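Local structure of probable acetyltransferases (Chromobacterium violaceum, 3PZJ) at residues Gly109-Val114 and Ile122-Phe127; Arg155-Cys160 and Thr195-Met200; Asp161-Ala166 and Lys189-Asp194. The protein is probably a GNAT-family acetyltransferase, perhaps one that transfers an acetyl group to the N-terminal serine or alanine of proteins. One frame throughout, in Å; residues are numbered along the deposited sequence. Where two conformers were deposited one is given.

Interaction 1: residues Gly109-Val114 and Ile122-Phe127; sequences GYRQMV and IGHVNF. With EDO (1,2-ethanediol), chain D.
The guanidinium of Arg111 and the imidazole of His124 meet with their planes nearly perpendicular, 85° apart: His124 CE1 comes to the guanidinium edge, 3.9 Å from Arg111 NE, while Gln112 CG lies over one guanidinium face. O2 of 1,2-ethanediol, probably from the crystallisation liquor, lies over one face of the His124 ring, and C1 of the diol comes within 3.6 Å of His124 CD2. On the face that carries Tyr110 and Ile122, these side chains run side by side, CD1 of Tyr110 4.1 Å from Ile122 CG1, and both pack toward helix 135-150. Gly109 and Gly123 form a hydrogen-bonded antiparallel pair, Gly109 N to Gly123 O and Gly123 N to Gly109 O both 3.0 Å. Tyr110 and Ile122 form the next, non-hydrogen-bonded pair; the short segments run at 121° to each other, well short of antiparallel. With chi1 at 60°, Arg111 CG sits between its backbone N and carbonyl carbon, and a bend at chi3 carries the guanidinium past His124 to a salt bridge with Glu121. His124 N, next after the glycine pair, gives its hydrogen to O2 of the diol, 3.0 Å away. In this GNAT hairpin the Tyr110 face is thus largely apolar, its phenol OH bonded to Leu144 O; the diol is held by His124 N and Tyr69 OH, with Arg111 CD and the His124 ring only packing round it, and may mark a small polar pocket.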
loop_
_atom_site.group_PDB
_atom_site.type_symbol
_atom_site.label_atom_id
_atom_site.label_comp_id
_atom_site.label_asym_id
_atom_site.label_seq_id
_atom_site.Cartn_x
_atom_site.Cartn_y
_atom_site.Cartn_z
ATOM N N GLY A 109 14.292 8.531 1.818
ATOM C CA GLY A 109 14.180 7.435 2.740
ATOM C C GLY A 109 13.282 6.306 2.316
ATOM O O GLY A 109 13.057 6.145 1.162
ATOM N N TYR A 110 12.795 5.547 3.284
ATOM C CA TYR A 110 11.896 4.454 3.063
ATOM C C TYR A 110 10.513 4.860 3.577
ATOM O O TYR A 110 10.360 5.596 4.587
ATOM C CB TYR A 110 12.385 3.255 3.848
ATOM C CG TYR A 110 13.793 2.746 3.513
ATOM C CD1 TYR A 110 14.106 2.280 2.252
ATOM C CD2 TYR A 110 14.787 2.666 4.501
ATOM C CE1 TYR A 110 15.358 1.727 1.984
ATOM C CE2 TYR A 110 16.064 2.140 4.212
ATOM C CZ TYR A 110 16.317 1.697 2.958
ATOM O OH TYR A 110 17.525 1.149 2.710
ATOM N N ARG A 111 9.483 4.354 2.908
ATOM C CA ARG A 111 8.168 4.407 3.477
ATOM C C ARG A 111 7.439 3.141 3.166
ATOM O O ARG A 111 7.917 2.258 2.411
ATOM C CB ARG A 111 7.381 5.592 2.951
ATOM C CG ARG A 111 7.210 5.516 1.408
ATOM C CD ARG A 111 6.633 6.878 0.833
ATOM N NE ARG A 111 5.396 7.225 1.491
ATOM C CZ ARG A 111 4.158 6.823 1.128
ATOM N NH1 ARG A 111 3.942 6.064 0.056
ATOM N NH2 ARG A 111 3.089 7.194 1.847
ATOM N N GLN A 112 6.300 3.018 3.797
ATOM C CA GLN A 112 5.476 1.800 3.660
ATOM C C GLN A 112 6.350 0.525 3.897
ATOM O O GLN A 112 6.253 -0.411 3.136
ATOM C CB GLN A 112 4.780 1.758 2.269
ATOM C CG GLN A 112 3.840 2.910 1.998
ATOM C CD GLN A 112 2.655 2.866 2.901
ATOM O OE1 GLN A 112 2.543 3.643 3.868
ATOM N NE2 GLN A 112 1.779 1.969 2.627
HETATM N N MSE A 113 7.218 0.536 4.908
HETATM C CA MSE A 113 8.004 -0.636 5.264
HETATM C C MSE A 113 7.038 -1.707 5.822
HETATM O O MSE A 113 6.189 -1.420 6.749
HETATM C CB MSE A 113 9.056 -0.279 6.310
HETATM C CG MSE A 113 9.697 -1.471 6.977
HETATM SE SE MSE A 113 10.979 -0.848 8.253
HETATM C CE MSE A 113 12.092 0.338 7.142
ATOM N N VAL A 114 7.109 -2.895 5.261
ATOM C CA VAL A 114 6.352 -4.045 5.720
ATOM C C VAL A 114 7.345 -5.152 5.965
ATOM O O VAL A 114 7.621 -5.986 5.099
ATOM C CB VAL A 114 5.199 -4.500 4.725
ATOM C CG1 VAL A 114 4.283 -5.538 5.405
ATOM C CG2 VAL A 114 4.418 -3.247 4.164
ATOM N N ILE A 122 11.188 3.155 -1.647
ATOM C CA ILE A 122 12.080 4.309 -1.565
ATOM C C ILE A 122 11.252 5.509 -1.999
ATOM O O ILE A 122 10.673 5.488 -3.060
ATOM C CB ILE A 122 13.343 4.118 -2.426
ATOM C CG1 ILE A 122 14.277 3.152 -1.703
ATOM C CG2 ILE A 122 14.097 5.396 -2.656
ATOM C CD1 ILE A 122 15.328 2.504 -2.558
ATOM N N GLY A 123 11.168 6.500 -1.136
ATOM C CA GLY A 123 10.459 7.705 -1.399
ATOM C C GLY A 123 10.964 8.899 -0.661
ATOM O O GLY A 123 12.090 8.890 -0.176
ATOM N N HIS A 124 10.141 9.932 -0.687
ATOM C CA HIS A 124 10.455 11.226 -0.210
ATOM C C HIS A 124 11.790 11.681 -0.764
ATOM O O HIS A 124 12.607 12.309 -0.065
ATOM C CB HIS A 124 10.470 11.201 1.339
ATOM C CG HIS A 124 9.120 11.082 1.947
ATOM N ND1 HIS A 124 8.784 10.014 2.734
ATOM C CD2 HIS A 124 8.027 11.885 1.915
ATOM C CE1 HIS A 124 7.519 10.132 3.117
ATOM N NE2 HIS A 124 7.027 11.250 2.626
ATOM N N VAL A 125 11.969 11.486 -2.083
ATOM C CA VAL A 125 13.209 11.858 -2.714
ATOM C C VAL A 125 13.176 13.330 -3.022
ATOM O O VAL A 125 12.384 13.805 -3.890
ATOM C CB VAL A 125 13.465 11.074 -4.002
ATOM C CG1 VAL A 125 14.781 11.545 -4.757
ATOM C CG2 VAL A 125 13.391 9.563 -3.775
ATOM N N ASN A 126 13.941 14.077 -2.233
ATOM C CA ASN A 126 13.966 15.552 -2.247
ATOM C C ASN A 126 15.410 16.005 -2.366
ATOM O O ASN A 126 16.140 16.171 -1.331
ATOM C CB ASN A 126 13.374 16.083 -0.956
ATOM C CG ASN A 126 11.870 16.018 -0.943
ATOM O OD1 ASN A 126 11.249 16.931 -1.464
ATOM N ND2 ASN A 126 11.272 14.883 -0.503
ATOM N N PHE A 127 15.846 16.190 -3.618
ATOM C CA PHE A 127 17.255 16.512 -3.878
ATOM C C PHE A 127 17.371 17.960 -4.320
ATOM O O PHE A 127 16.646 18.392 -5.208
ATOM C CB PHE A 127 17.783 15.601 -4.994
ATOM C CG PHE A 127 18.004 14.146 -4.592
ATOM C CD1 PHE A 127 17.857 13.692 -3.300
ATOM C CD2 PHE A 127 18.377 13.238 -5.546
ATOM C CE1 PHE A 127 18.111 12.364 -2.966
ATOM C CE2 PHE A 127 18.569 11.916 -5.215
ATOM C CZ PHE A 127 18.512 11.494 -3.913
HETATM C C1 EDO D . 7.164 11.285 -1.525
HETATM O O1 EDO D . 7.900 12.341 -2.093
HETATM C C2 EDO D . 7.325 10.063 -2.395
HETATM O O2 EDO D . 7.380 8.977 -1.511
#

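Interaction 2: residues Arg155-Cys160 and Thr195-Met200; sequences RCEWRC and THVFSM
Strands 155-161 and 191-201 are antiparallel neighbours in the C-terminal half of the GNAT sheet, joined by the pairs from Cys156-Met200 to Cys160-His196. Six backbone hydrogen bonds form the ladder, two at each of Cys156-Met200, Trp158-Phe198 and Cys160-His196; Trp158 N to Phe198 O is 2.9 Å. Charged groups gather on the face of Glu157, Arg159 and Val197. Arg155 grips Glu157 OE1 side-on with two nitrogens, NH2 at 2.8 Å, and Arg159 NE reaches Glu157 OE2 at 2.8 Å from above the carboxylate plane, which fixes the acid between two arginines. Val197 packs on both: CG2 over the centre of the Arg159 guanidinium, CG1 at the edge of that of Arg155. Ser199 CB lies over a face of the Arg155 guanidinium, 3.4 Å from Arg155 NH1. Arg155 also pairs with Glu179 and bonds to the carbonyl of Arg183 of the second subunit, so this face continues into the dimer interface. Apolar and aromatic groups occupy the other face, against helices 135-150 and 165-174. The five-membered ring of Trp158 meets Phe198 obliquely, planes 85° apart, Trp158 CD1 4.1 Å from Phe198 CD2. Cys160 SG lies at the Phe198 ring edge, 4.1 Å from Phe198 CE2.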
loop_
_atom_site.group_PDB
_atom_site.type_symbol
_atom_site.label_atom_id
_atom_site.label_comp_id
_atom_site.label_asym_id
_atom_site.label_seq_id
_atom_site.Cartn_x
_atom_site.Cartn_y
_atom_site.Cartn_z
ATOM N N ARG A 155 11.406 -6.812 -2.258
ATOM C CA ARG A 155 10.792 -5.932 -3.222
ATOM C C ARG A 155 11.012 -4.472 -2.732
ATOM O O ARG A 155 10.667 -4.167 -1.576
ATOM C CB ARG A 155 9.279 -6.226 -3.229
ATOM C CG ARG A 155 8.441 -5.269 -4.097
ATOM C CD ARG A 155 6.945 -5.403 -3.833
ATOM N NE ARG A 155 6.167 -4.390 -4.518
ATOM C CZ ARG A 155 6.048 -4.267 -5.871
ATOM N NH1 ARG A 155 6.531 -5.151 -6.722
ATOM N NH2 ARG A 155 5.427 -3.233 -6.364
ATOM N N CYS A 156 11.544 -3.605 -3.581
ATOM C CA CYS A 156 11.779 -2.224 -3.332
ATOM C C CYS A 156 10.916 -1.360 -4.301
ATOM O O CYS A 156 11.188 -1.622 -5.439
ATOM C CB CYS A 156 13.252 -1.804 -3.382
ATOM S SG CYS A 156 14.235 -2.341 -1.968
ATOM N N GLU A 157 9.927 -0.574 -3.930
ATOM C CA GLU A 157 9.127 0.153 -4.877
ATOM C C GLU A 157 9.694 1.537 -5.076
ATOM O O GLU A 157 10.383 2.051 -4.240
ATOM C CB GLU A 157 7.703 0.321 -4.380
ATOM C CG GLU A 157 6.907 -0.838 -4.516
ATOM C CD GLU A 157 5.476 -0.633 -4.105
ATOM O OE1 GLU A 157 4.748 -1.567 -4.273
ATOM O OE2 GLU A 157 5.109 0.415 -3.633
ATOM N N TRP A 158 9.338 2.119 -6.202
ATOM C CA TRP A 158 9.473 3.518 -6.484
ATOM C C TRP A 158 8.139 3.926 -7.073
ATOM O O TRP A 158 7.667 3.308 -7.971
ATOM C CB TRP A 158 10.612 3.787 -7.455
ATOM C CG TRP A 158 10.875 5.225 -7.833
ATOM C CD1 TRP A 158 10.076 6.044 -8.550
ATOM C CD2 TRP A 158 12.042 5.977 -7.540
ATOM N NE1 TRP A 158 10.660 7.257 -8.713
ATOM C CE2 TRP A 158 11.875 7.243 -8.102
ATOM C CE3 TRP A 158 13.218 5.703 -6.864
ATOM C CZ2 TRP A 158 12.837 8.219 -8.004
ATOM C CZ3 TRP A 158 14.151 6.680 -6.762
ATOM C CH2 TRP A 158 13.964 7.915 -7.334
ATOM N N ARG A 159 7.552 4.957 -6.506
ATOM C CA ARG A 159 6.242 5.465 -6.968
ATOM C C ARG A 159 6.305 6.976 -7.307
ATOM O O ARG A 159 7.035 7.750 -6.688
ATOM C CB ARG A 159 5.170 5.327 -5.908
ATOM C CG ARG A 159 4.796 3.947 -5.597
ATOM C CD ARG A 159 3.628 3.826 -4.592
ATOM N NE ARG A 159 3.352 2.411 -4.401
ATOM C CZ ARG A 159 2.150 1.893 -4.208
ATOM N NH1 ARG A 159 2.027 0.594 -3.989
ATOM N NH2 ARG A 159 1.120 2.690 -4.153
ATOM N N CYS A 160 5.534 7.391 -8.305
ATOM C CA CYS A 160 5.447 8.832 -8.648
ATOM C C CYS A 160 4.166 9.214 -9.315
ATOM O O CYS A 160 3.401 8.419 -9.793
ATOM C CB CYS A 160 6.650 9.274 -9.500
ATOM S SG CYS A 160 6.691 8.609 -11.132
ATOM N N THR A 195 -0.868 7.218 -10.065
ATOM C CA THR A 195 0.438 6.848 -9.595
ATOM C C THR A 195 1.097 5.759 -10.408
ATOM O O THR A 195 0.578 4.723 -10.507
ATOM C CB THR A 195 0.349 6.346 -8.168
ATOM O OG1 THR A 195 -0.051 7.408 -7.330
ATOM C CG2 THR A 195 1.693 5.801 -7.737
ATOM N N HIS A 196 2.282 6.009 -10.925
ATOM C CA HIS A 196 3.068 4.950 -11.531
ATOM C C HIS A 196 3.781 4.154 -10.440
ATOM O O HIS A 196 4.397 4.775 -9.506
ATOM C CB HIS A 196 4.175 5.534 -12.440
ATOM C CG HIS A 196 3.706 6.206 -13.707
ATOM N ND1 HIS A 196 2.578 5.841 -14.406
ATOM C CD2 HIS A 196 4.306 7.190 -14.441
ATOM C CE1 HIS A 196 2.490 6.586 -15.510
ATOM N NE2 HIS A 196 3.514 7.421 -15.539
ATOM N N VAL A 197 3.755 2.819 -10.559
ATOM C CA VAL A 197 4.474 1.930 -9.643
ATOM C C VAL A 197 5.560 1.199 -10.381
ATOM O O VAL A 197 5.322 0.586 -11.459
ATOM C CB VAL A 197 3.532 0.912 -8.948
ATOM C CG1 VAL A 197 4.342 -0.004 -7.972
ATOM C CG2 VAL A 197 2.396 1.631 -8.212
ATOM N N PHE A 198 6.774 1.310 -9.842
ATOM C CA PHE A 198 7.937 0.654 -10.320
ATOM C C PHE A 198 8.499 -0.230 -9.191
ATOM O O PHE A 198 8.290 0.082 -8.049
ATOM C CB PHE A 198 9.030 1.641 -10.667
ATOM C CG PHE A 198 8.661 2.653 -11.708
ATOM C CD1 PHE A 198 9.041 2.474 -13.041
ATOM C CD2 PHE A 198 8.033 3.842 -11.359
ATOM C CE1 PHE A 198 8.728 3.443 -14.003
ATOM C CE2 PHE A 198 7.731 4.783 -12.312
ATOM C CZ PHE A 198 8.038 4.562 -13.641
ATOM N N SER A 199 9.291 -1.249 -9.511
ATOM C CA SER A 199 9.895 -2.077 -8.498
ATOM C C SER A 199 11.188 -2.697 -8.906
ATOM O O SER A 199 11.470 -2.869 -10.097
ATOM C CB SER A 199 8.942 -3.193 -8.038
ATOM O OG SER A 199 8.889 -4.229 -9.003
HETATM N N MSE A 200 11.976 -3.047 -7.891
HETATM C CA MSE A 200 13.226 -3.777 -8.043
HETATM C C MSE A 200 13.234 -4.943 -7.055
HETATM O O MSE A 200 13.150 -4.748 -5.843
HETATM C CB MSE A 200 14.421 -2.858 -7.791
HETATM C CG MSE A 200 15.576 -3.528 -7.063
HETATM SE SE MSE A 200 17.305 -3.139 -7.879
HETATM C CE MSE A 200 16.907 -3.688 -9.707
#

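Interaction 3: residues Asp161-Ala166 and Lys189-Asp194; sequences DSRNAA and KRRNRD
Asp161 crosses the aliphatic part of Arg193 at a slant, with Asp161 OD2 3.3 Å from Arg193 CD; the extended arginine carries its guanidinium on until Asp161 N lies over one of its faces, and Arg193 NE bonds to Thr195. Asp161 OD1 uses its anti lone pair to accept from Arg163 N, 2.7 Å away, and closes an Asx turn. Next, Ser162 N gives a hydrogen bond to Asp194 O at 2.8 Å, the direct backbone link between the segments. One water binds Asp161 OD1, Ser162 OG and Asp194 N. Arg163, bent at chi3 (-57°), lays its guanidinium flat on that of Arg191, which arrives from the opposite direction: the planes are 14° apart and the centres 3.6 Å apart. Such like charges should cost energy, perhaps offset in part by the Asp161 carboxylate, which makes only a long ion pair with Arg163, and by solvent round the exposed Arg191. A second water accepts from Arg163 NE and donates to Asp161 OD2 and Asn192 O. Asn164 follows at the N-cap of helix 165-174, its OD1 taking Ser167 N. Together these residues make a strand-to-helix connection, an Asx turn and type I turn running into a capped helix, held against the neighbouring antiparallel strand of the GNAT sheet.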
loop_
_atom_site.group_PDB
_atom_site.type_symbol
_atom_site.label_atom_id
_atom_site.label_comp_id
_atom_site.label_asym_id
_atom_site.label_seq_id
_atom_site.Cartn_x
_atom_site.Cartn_y
_atom_site.Cartn_z
ATOM N N ASP A 161 3.872 10.503 -9.258
ATOM C CA ASP A 161 2.740 11.054 -9.993
ATOM C C ASP A 161 3.024 10.831 -11.430
ATOM O O ASP A 161 4.138 11.013 -11.902
ATOM C CB ASP A 161 2.548 12.543 -9.628
ATOM C CG ASP A 161 1.296 13.168 -10.239
ATOM O OD1 ASP A 161 1.129 13.108 -11.494
ATOM O OD2 ASP A 161 0.530 13.774 -9.440
ATOM N N SER A 162 2.024 10.402 -12.170
ATOM C CA SER A 162 2.248 10.085 -13.585
ATOM C C SER A 162 2.671 11.319 -14.378
ATOM O O SER A 162 3.310 11.208 -15.448
ATOM C CB SER A 162 0.973 9.477 -14.209
ATOM O OG SER A 162 -0.020 10.500 -14.306
ATOM N N ARG A 163 2.402 12.511 -13.835
ATOM C CA ARG A 163 2.838 13.764 -14.506
ATOM C C ARG A 163 4.283 14.125 -14.204
ATOM O O ARG A 163 4.814 15.077 -14.793
ATOM C CB ARG A 163 1.943 14.941 -14.131
ATOM C CG ARG A 163 0.555 14.752 -14.664
ATOM C CD ARG A 163 -0.293 15.972 -14.472
ATOM N NE ARG A 163 -0.406 16.421 -13.101
ATOM C CZ ARG A 163 0.222 17.499 -12.610
ATOM N NH1 ARG A 163 1.069 18.216 -13.365
ATOM N NH2 ARG A 163 0.020 17.857 -11.342
ATOM N N ASN A 164 4.931 13.339 -13.326
ATOM C CA ASN A 164 6.300 13.598 -12.868
ATOM C C ASN A 164 7.225 12.825 -13.805
ATOM O O ASN A 164 7.702 11.717 -13.523
ATOM C CB ASN A 164 6.513 13.163 -11.413
ATOM C CG ASN A 164 7.794 13.700 -10.824
ATOM O OD1 ASN A 164 8.708 14.044 -11.548
ATOM N ND2 ASN A 164 7.871 13.777 -9.490
ATOM N N ALA A 165 7.492 13.446 -14.953
ATOM C CA ALA A 165 8.309 12.822 -15.964
ATOM C C ALA A 165 9.717 12.461 -15.475
ATOM O O ALA A 165 10.263 11.411 -15.825
ATOM C CB ALA A 165 8.366 13.765 -17.287
ATOM N N ALA A 166 10.309 13.346 -14.716
ATOM C CA ALA A 166 11.707 13.213 -14.312
ATOM C C ALA A 166 11.844 12.022 -13.323
ATOM O O ALA A 166 12.801 11.293 -13.343
ATOM C CB ALA A 166 12.179 14.498 -13.650
ATOM N N LYS A 189 -3.347 18.421 -4.097
ATOM C CA LYS A 189 -3.393 19.834 -4.432
ATOM C C LYS A 189 -4.526 20.152 -5.394
ATOM O O LYS A 189 -4.311 20.732 -6.431
ATOM C CB LYS A 189 -2.029 20.265 -5.011
ATOM C CG LYS A 189 -0.956 20.137 -3.972
ATOM C CD LYS A 189 0.477 20.347 -4.449
ATOM C CE LYS A 189 1.436 20.279 -3.214
ATOM N NZ LYS A 189 2.877 20.162 -3.658
ATOM N N ARG A 190 -5.696 19.599 -5.100
ATOM C CA ARG A 190 -6.911 19.852 -5.834
ATOM C C ARG A 190 -6.851 19.395 -7.277
ATOM O O ARG A 190 -7.519 19.937 -8.138
ATOM C CB ARG A 190 -7.282 21.369 -5.755
ATOM C CG ARG A 190 -7.317 21.900 -4.355
ATOM C CD ARG A 190 -7.555 23.396 -4.420
ATOM N NE ARG A 190 -8.923 23.677 -4.901
ATOM C CZ ARG A 190 -9.306 24.767 -5.588
ATOM N NH1 ARG A 190 -8.438 25.738 -5.944
ATOM N NH2 ARG A 190 -10.584 24.886 -5.929
ATOM N N ARG A 191 -6.033 18.395 -7.550
ATOM C CA ARG A 191 -6.126 17.733 -8.827
ATOM C C ARG A 191 -5.915 16.212 -8.687
ATOM O O ARG A 191 -5.421 15.745 -7.687
ATOM C CB ARG A 191 -5.232 18.408 -9.901
ATOM C CG ARG A 191 -3.734 18.319 -9.774
ATOM C CD ARG A 191 -3.058 19.160 -10.901
ATOM N NE ARG A 191 -3.288 18.595 -12.252
ATOM C CZ ARG A 191 -2.857 19.124 -13.406
ATOM N NH1 ARG A 191 -2.169 20.265 -13.438
ATOM N NH2 ARG A 191 -3.141 18.518 -14.558
ATOM N N ASN A 192 -6.378 15.488 -9.697
ATOM C CA ASN A 192 -6.181 14.076 -9.794
ATOM C C ASN A 192 -4.692 13.708 -9.812
ATOM O O ASN A 192 -3.846 14.418 -10.390
ATOM C CB ASN A 192 -6.818 13.556 -11.074
ATOM C CG ASN A 192 -6.638 12.089 -11.205
ATOM O OD1 ASN A 192 -7.322 11.361 -10.504
ATOM N ND2 ASN A 192 -5.746 11.624 -12.107
ATOM N N ARG A 193 -4.381 12.582 -9.192
ATOM C CA ARG A 193 -3.088 11.937 -9.335
ATOM C C ARG A 193 -3.282 10.483 -9.676
ATOM O O ARG A 193 -3.985 9.810 -9.005
ATOM C CB ARG A 193 -2.277 11.994 -8.061
ATOM C CG ARG A 193 -1.136 11.029 -8.086
ATOM C CD ARG A 193 0.009 11.404 -7.180
ATOM N NE ARG A 193 0.821 10.251 -6.858
ATOM C CZ ARG A 193 1.927 10.241 -6.141
ATOM N NH1 ARG A 193 2.525 9.110 -5.954
ATOM N NH2 ARG A 193 2.427 11.316 -5.609
ATOM N N ASP A 194 -2.670 10.046 -10.756
ATOM C CA ASP A 194 -2.495 8.651 -11.073
ATOM C C ASP A 194 -1.080 8.352 -10.691
ATOM O O ASP A 194 -0.125 9.106 -11.011
ATOM C CB ASP A 194 -2.597 8.382 -12.601
ATOM C CG ASP A 194 -3.933 8.806 -13.228
ATOM O OD1 ASP A 194 -4.992 8.856 -12.605
ATOM O OD2 ASP A 194 -3.910 9.054 -14.398
HETATM O O HOH W 1 -1.350 12.027 -12.490
HETATM O O HOH W 2 -1.337 15.300 -10.592
#

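In the fold
All three interactions reach one mixed sheet. Interaction 1, about 3 Å from the centre of the chain, is a hairpin between its middle strands; interaction 2 lies one strand further on, and Ile122 N to Glu157 O, 2.9 Å, probably links the two by a hydrogen bond. Interaction 3, nested inside the chain loop closed by interaction 2, joins strand 191-201, which both use, to the turn before helix 165-174; His196 CE1 packs on Ser162 CB at 3.5 Å. Burial does not follow distance from the centre: interaction 2 is the buried one, with a complete ladder and a charge network at the dimer interface. Interactions 1 and 3 are partly buried, one with a single hydrogen-bonded pair, the other with waters and stacked arginines.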